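Alginate lyase A1-II' (Sphingomonas sp. A1, PDB 2CWS) probably depolymerises the polysaccharide alginate as a family-7 polysaccharide lyase, this chain being the lyase domain of a longer protein. Local coordinates at residues S63-S68 with Q207-T212; T50-T55 with G213-A218. One frame throughout, in Å; residues are numbered along the deposited sequence. Where two conformers were deposited one is given.

Interaction 1. Residues S63-S68 with Q207-T212; sequences SSYPRS and QDNTST. With SO4 (sulfate ion), chain B.
With CG placed opposite its carbonyl carbon (chi1 -65°), Y65 lays its ring against the backbone of Q207, and a matching first torsion in Q207 followed by a bend at chi2 (-62°) turns that side chain back across the ring. The main contact is a CH-pi approach: Q207 CA stands 4.0 Å from the centroid of the Y65 ring, over one face but offset toward the rim. The two side chains cross at about a right angle, with the amide plane turned 52° from the ring, and Q207 OE1 comes within 3.4 Å of Y65 CD1; Q207 NE2 is spent on the backbone O of Y205. N209 N meets the ring at its edge. P66 CD packs 3.8 Å from D208 O, a buried carbonyl for which the model offers no polar partner.

Each segment also braces itself. S63 OG accepts from Y65 N at 3.0 Å, closing an ST turn, while D208 OD2 takes both the backbone N and the hydroxyl of T210, the former completing an Asx turn. Beyond the tyrosine, R67 presents its guanidinium edge-on to a sulfate, probably picked up from the crystallisation liquor, NH2 to O4 at 2.8 Å and NH1 to O1 at 3.0 Å; H112 and Y205 also bind this ion, and E69 pairs with the arginine.

The contact thus ties the loop leading into strand 67-72 to the loop between strands 204-206 and 215-228, with Q207 reaching strand 106-114 through I107.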
loop_
_atom_site.group_PDB
_atom_site.type_symbol
_atom_site.label_atom_id
_atom_site.label_comp_id
_atom_site.label_asym_id
_atom_site.label_seq_id
_atom_site.Cartn_x
_atom_site.Cartn_y
_atom_site.Cartn_z
ATOM N N SER A 63 -2.420 5.607 -13.300
ATOM C CA SER A 63 -3.562 5.480 -12.432
ATOM C C SER A 63 -4.596 6.590 -12.628
ATOM O O SER A 63 -4.206 7.665 -13.063
ATOM C CB SER A 63 -3.022 5.449 -10.979
ATOM O OG SER A 63 -4.112 5.611 -10.036
ATOM N N SER A 64 -5.909 6.598 -12.303
ATOM C CA SER A 64 -6.779 7.769 -12.311
ATOM C C SER A 64 -7.065 8.285 -10.899
ATOM O O SER A 64 -7.857 9.257 -10.711
ATOM C CB SER A 64 -8.163 7.443 -12.872
ATOM O OG SER A 64 -8.847 6.544 -12.064
ATOM N N TYR A 65 -6.424 7.522 -9.944
ATOM C CA TYR A 65 -6.781 7.935 -8.583
ATOM C C TYR A 65 -5.579 8.526 -7.860
ATOM O O TYR A 65 -4.433 8.082 -8.060
ATOM C CB TYR A 65 -7.294 6.755 -7.766
ATOM C CG TYR A 65 -8.583 6.146 -8.253
ATOM C CD1 TYR A 65 -8.596 4.877 -8.848
ATOM C CD2 TYR A 65 -9.793 6.798 -8.161
ATOM C CE1 TYR A 65 -9.770 4.299 -9.315
ATOM C CE2 TYR A 65 -10.995 6.235 -8.575
ATOM C CZ TYR A 65 -10.974 4.963 -9.167
ATOM O OH TYR A 65 -12.129 4.385 -9.596
ATOM N N PRO A 66 -5.801 9.514 -6.998
ATOM C CA PRO A 66 -4.680 10.164 -6.291
ATOM C C PRO A 66 -4.279 9.383 -5.028
ATOM O O PRO A 66 -5.066 8.572 -4.478
ATOM C CB PRO A 66 -5.297 11.528 -5.905
ATOM C CG PRO A 66 -6.763 11.172 -5.659
ATOM C CD PRO A 66 -7.092 10.123 -6.690
ATOM N N ARG A 67 -3.064 9.637 -4.562
ATOM C CA ARG A 67 -2.554 8.920 -3.387
ATOM C C ARG A 67 -1.602 9.805 -2.590
ATOM O O ARG A 67 -0.894 10.657 -3.128
ATOM C CB ARG A 67 -1.821 7.636 -3.788
ATOM C CG ARG A 67 -0.424 7.888 -4.380
ATOM C CD ARG A 67 0.076 6.643 -5.063
ATOM N NE ARG A 67 -0.558 6.375 -6.367
ATOM C CZ ARG A 67 -0.910 5.215 -6.868
ATOM N NH1 ARG A 67 -0.885 4.089 -6.134
ATOM N NH2 ARG A 67 -1.339 5.191 -8.135
ATOM N N SER A 68 -1.551 9.471 -1.301
ATOM C CA SER A 68 -0.404 9.819 -0.429
ATOM C C SER A 68 0.026 8.450 0.110
ATOM O O SER A 68 -0.687 7.897 0.943
ATOM C CB SER A 68 -0.836 10.772 0.677
ATOM O OG SER A 68 0.288 11.029 1.499
ATOM N N GLN A 207 -9.850 5.885 -3.636
ATOM C CA GLN A 207 -10.621 5.373 -4.781
ATOM C C GLN A 207 -11.843 6.239 -5.049
ATOM O O GLN A 207 -12.989 5.834 -5.014
ATOM C CB GLN A 207 -11.018 3.882 -4.584
ATOM C CG GLN A 207 -9.781 3.024 -4.217
ATOM C CD GLN A 207 -8.747 3.019 -5.296
ATOM O OE1 GLN A 207 -8.917 2.516 -6.415
ATOM N NE2 GLN A 207 -7.570 3.624 -4.992
ATOM N N ASP A 208 -11.542 7.498 -5.316
ATOM C CA ASP A 208 -12.519 8.547 -5.679
ATOM C C ASP A 208 -11.697 9.637 -6.337
ATOM O O ASP A 208 -10.769 10.145 -5.725
ATOM C CB ASP A 208 -13.232 9.064 -4.450
ATOM C CG ASP A 208 -14.351 10.052 -4.694
ATOM O OD1 ASP A 208 -15.318 10.071 -3.873
ATOM O OD2 ASP A 208 -14.265 10.774 -5.704
ATOM N N ASN A 209 -12.013 9.954 -7.599
ATOM C CA ASN A 209 -11.291 11.051 -8.287
ATOM C C ASN A 209 -12.250 12.192 -8.696
ATOM O O ASN A 209 -11.947 12.949 -9.589
ATOM C CB ASN A 209 -10.520 10.569 -9.510
ATOM C CG ASN A 209 -11.363 9.897 -10.520
ATOM O OD1 ASN A 209 -10.758 9.346 -11.498
ATOM N ND2 ASN A 209 -12.665 9.913 -10.443
ATOM N N THR A 210 -13.435 12.193 -8.072
ATOM C CA THR A 210 -14.488 13.083 -8.515
ATOM C C THR A 210 -14.265 14.505 -8.029
ATOM O O THR A 210 -13.559 14.811 -7.034
ATOM C CB THR A 210 -15.855 12.601 -8.020
ATOM O OG1 THR A 210 -15.909 12.711 -6.586
ATOM C CG2 THR A 210 -16.180 11.147 -8.443
ATOM N N SER A 211 -14.927 15.430 -8.706
ATOM C CA SER A 211 -14.819 16.833 -8.319
ATOM C C SER A 211 -15.188 17.143 -6.886
ATOM O O SER A 211 -14.497 17.962 -6.238
ATOM C CB SER A 211 -15.823 17.695 -9.156
ATOM O OG SER A 211 -15.372 17.596 -10.482
ATOM N N THR A 212 -16.282 16.572 -6.332
ATOM C CA THR A 212 -16.726 16.986 -5.000
ATOM C C THR A 212 -16.537 15.825 -4.004
ATOM O O THR A 212 -17.087 15.911 -2.906
ATOM C CB THR A 212 -18.170 17.424 -4.954
ATOM O OG1 THR A 212 -19.009 16.275 -5.203
ATOM C CG2 THR A 212 -18.453 18.464 -6.040
HETATM S S SO4 B . -1.756 1.508 -9.058
HETATM O O1 SO4 B . -1.082 1.531 -7.630
HETATM O O2 SO4 B . -1.134 0.543 -9.938
HETATM O O3 SO4 B . -3.121 1.152 -8.946
HETATM O O4 SO4 B . -1.625 2.827 -9.666
#

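Interaction 2. Residues T50-T55 with G213-A218; sequences TFWAPT and GGSAIA
W52 and S215 meet on one face of an antiparallel strand pair, where the indole NE1 gives a weak hydrogen bond to S215 OG (2.8 Å, bent to 147° at the hydrogen).

The backbone bonds are more regular. F51 and A218 form a hydrogen-bonded pair, with F51 N to A218 O at 2.8 Å and the return bond from A218 N to F51 O; A53 and A216 repeat the pattern. W52 with I217 and P54 with S215 are the non-hydrogen-bonded pairs, and there CA-H...O contacts join in, such as I217 CA to F51 O at 3.3 Å. Past the proline, T55 N donates to G214 O at 2.9 Å. A water accepts from G214 N and donates to T55 OG1, which is also hydrogen-bonded to T210 O.

Apolar contacts divide between the two faces. On that of W52, CG anti to the backbone N (chi1 174°) sends the indole forward along the strand toward P54 and S215. I217 CG1 meets the ring edge, 3.7 Å from W52 CD1. T50 CG2 touches I217 CG2 at 3.5 Å. On the other face F51, A53, A216 and A218 are buried, with F41 meeting the F51 ring edge-to-face. A leucine in place of W52 would probably leave S215 OG without its indole donor and open a gap beside I217 CG1.

The chemistry therefore differs by face: small and aromatic groups pack into the interior of the beta-sandwich, whereas the partly exposed outer side combines apolar packing with one weak polar link, and backbone bonds supply the regular cohesion between the strands.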
loop_
_atom_site.group_PDB
_atom_site.type_symbol
_atom_site.label_atom_id
_atom_site.label_comp_id
_atom_site.label_asym_id
_atom_site.label_seq_id
_atom_site.Cartn_x
_atom_site.Cartn_y
_atom_site.Cartn_z
ATOM N N THR A 50 0.293 10.080 9.299
ATOM C CA THR A 50 -1.031 10.402 8.795
ATOM C C THR A 50 -0.900 10.841 7.345
ATOM O O THR A 50 -0.104 11.738 7.028
ATOM C CB THR A 50 -1.632 11.500 9.681
ATOM O OG1 THR A 50 -1.635 11.084 11.026
ATOM C CG2 THR A 50 -3.119 11.728 9.270
ATOM N N PHE A 51 -1.718 10.229 6.496
ATOM C CA PHE A 51 -1.695 10.440 5.045
ATOM C C PHE A 51 -3.003 11.090 4.639
ATOM O O PHE A 51 -4.087 10.499 4.885
ATOM C CB PHE A 51 -1.606 9.095 4.313
ATOM C CG PHE A 51 -0.375 8.266 4.669
ATOM C CD1 PHE A 51 0.764 8.338 3.865
ATOM C CD2 PHE A 51 -0.388 7.421 5.760
ATOM C CE1 PHE A 51 1.852 7.537 4.141
ATOM C CE2 PHE A 51 0.720 6.634 6.049
ATOM C CZ PHE A 51 1.842 6.672 5.226
ATOM N N TRP A 52 -2.938 12.274 4.024
ATOM C CA TRP A 52 -4.134 12.980 3.565
ATOM C C TRP A 52 -4.042 13.176 2.049
ATOM O O TRP A 52 -2.975 13.563 1.544
ATOM C CB TRP A 52 -4.272 14.363 4.298
ATOM C CG TRP A 52 -5.428 15.128 3.694
ATOM C CD1 TRP A 52 -6.762 14.893 3.990
ATOM C CD2 TRP A 52 -5.434 16.164 2.704
ATOM N NE1 TRP A 52 -7.558 15.724 3.259
ATOM C CE2 TRP A 52 -6.752 16.534 2.445
ATOM C CE3 TRP A 52 -4.372 16.848 2.023
ATOM C CZ2 TRP A 52 -7.136 17.517 1.537
ATOM C CZ3 TRP A 52 -4.745 17.836 1.116
ATOM C CH2 TRP A 52 -6.105 18.169 0.889
ATOM N N ALA A 53 -5.143 12.907 1.349
ATOM C CA ALA A 53 -5.135 13.132 -0.107
ATOM C C ALA A 53 -6.526 13.547 -0.558
ATOM O O ALA A 53 -7.515 12.894 -0.192
ATOM C CB ALA A 53 -4.720 11.879 -0.882
ATOM N N PRO A 54 -6.633 14.584 -1.364
ATOM C CA PRO A 54 -7.910 15.024 -1.928
ATOM C C PRO A 54 -8.249 14.258 -3.192
ATOM O O PRO A 54 -7.377 13.845 -3.964
ATOM C CB PRO A 54 -7.634 16.512 -2.249
ATOM C CG PRO A 54 -6.183 16.505 -2.666
ATOM C CD PRO A 54 -5.492 15.507 -1.763
ATOM N N THR A 55 -9.554 14.139 -3.470
ATOM C CA THR A 55 -10.005 13.385 -4.653
ATOM C C THR A 55 -9.606 14.063 -5.958
ATOM O O THR A 55 -9.542 13.355 -6.981
ATOM C CB THR A 55 -11.529 13.130 -4.657
ATOM O OG1 THR A 55 -12.209 14.394 -4.699
ATOM C CG2 THR A 55 -11.926 12.358 -3.390
ATOM N N GLY A 213 -15.714 14.818 -4.381
ATOM C CA GLY A 213 -15.607 13.682 -3.468
ATOM C C GLY A 213 -14.862 13.950 -2.170
ATOM O O GLY A 213 -14.859 13.056 -1.317
ATOM N N GLY A 214 -14.239 15.093 -2.009
ATOM C CA GLY A 214 -13.644 15.436 -0.733
ATOM C C GLY A 214 -12.228 14.905 -0.581
ATOM O O GLY A 214 -11.367 15.222 -1.442
ATOM N N SER A 215 -11.994 14.115 0.433
ATOM C CA SER A 215 -10.595 13.683 0.677
ATOM C C SER A 215 -10.631 12.555 1.723
ATOM O O SER A 215 -11.630 12.353 2.402
ATOM C CB SER A 215 -9.747 14.843 1.178
ATOM O OG SER A 215 -10.200 15.341 2.449
ATOM N N ALA A 216 -9.508 11.878 1.853
ATOM C CA ALA A 216 -9.395 10.792 2.817
ATOM C C ALA A 216 -8.188 10.998 3.729
ATOM O O ALA A 216 -7.214 11.675 3.367
ATOM C CB ALA A 216 -9.239 9.445 2.105
ATOM N N ILE A 217 -8.294 10.395 4.906
ATOM C CA ILE A 217 -7.203 10.351 5.881
ATOM C C ILE A 217 -7.029 8.911 6.324
ATOM O O ILE A 217 -7.996 8.296 6.778
ATOM C CB ILE A 217 -7.495 11.212 7.113
ATOM C CG1 ILE A 217 -7.703 12.695 6.754
ATOM C CG2 ILE A 217 -6.390 11.047 8.152
ATOM C CD1 ILE A 217 -8.288 13.531 7.903
ATOM N N ALA A 218 -5.798 8.420 6.234
ATOM C CA ALA A 218 -5.450 7.116 6.804
ATOM C C ALA A 218 -4.245 7.311 7.717
ATOM O O ALA A 218 -3.423 8.209 7.480
ATOM C CB ALA A 218 -5.102 6.089 5.727
HETATM O O HOH W 1 -13.404 17.268 -3.753
#

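In the fold
Both segments of interaction 1 fall between 50-55 and 213-218 in the sequence, and the contacts' centres lie 9 Å apart. They touch directly: T210 O is 2.7 Å from T55 OG1, a probable hydrogen bond, and P66 CG packs 3.2 Å from P54 O. Deeper in, F51 CD1 approaches S68 O at 3.3 Å, where the seven-strand sheet holding 50-55 and 213-218 faces the sheet holding 67-72, the stacking of a concanavalin-like jelly roll. The sulfate marks the R67 side of interaction 1, beside H112 and Y205; an anion held there is consistent with a site for the acidic groups of alginate. Interaction 2 contributes no ligand to that ion.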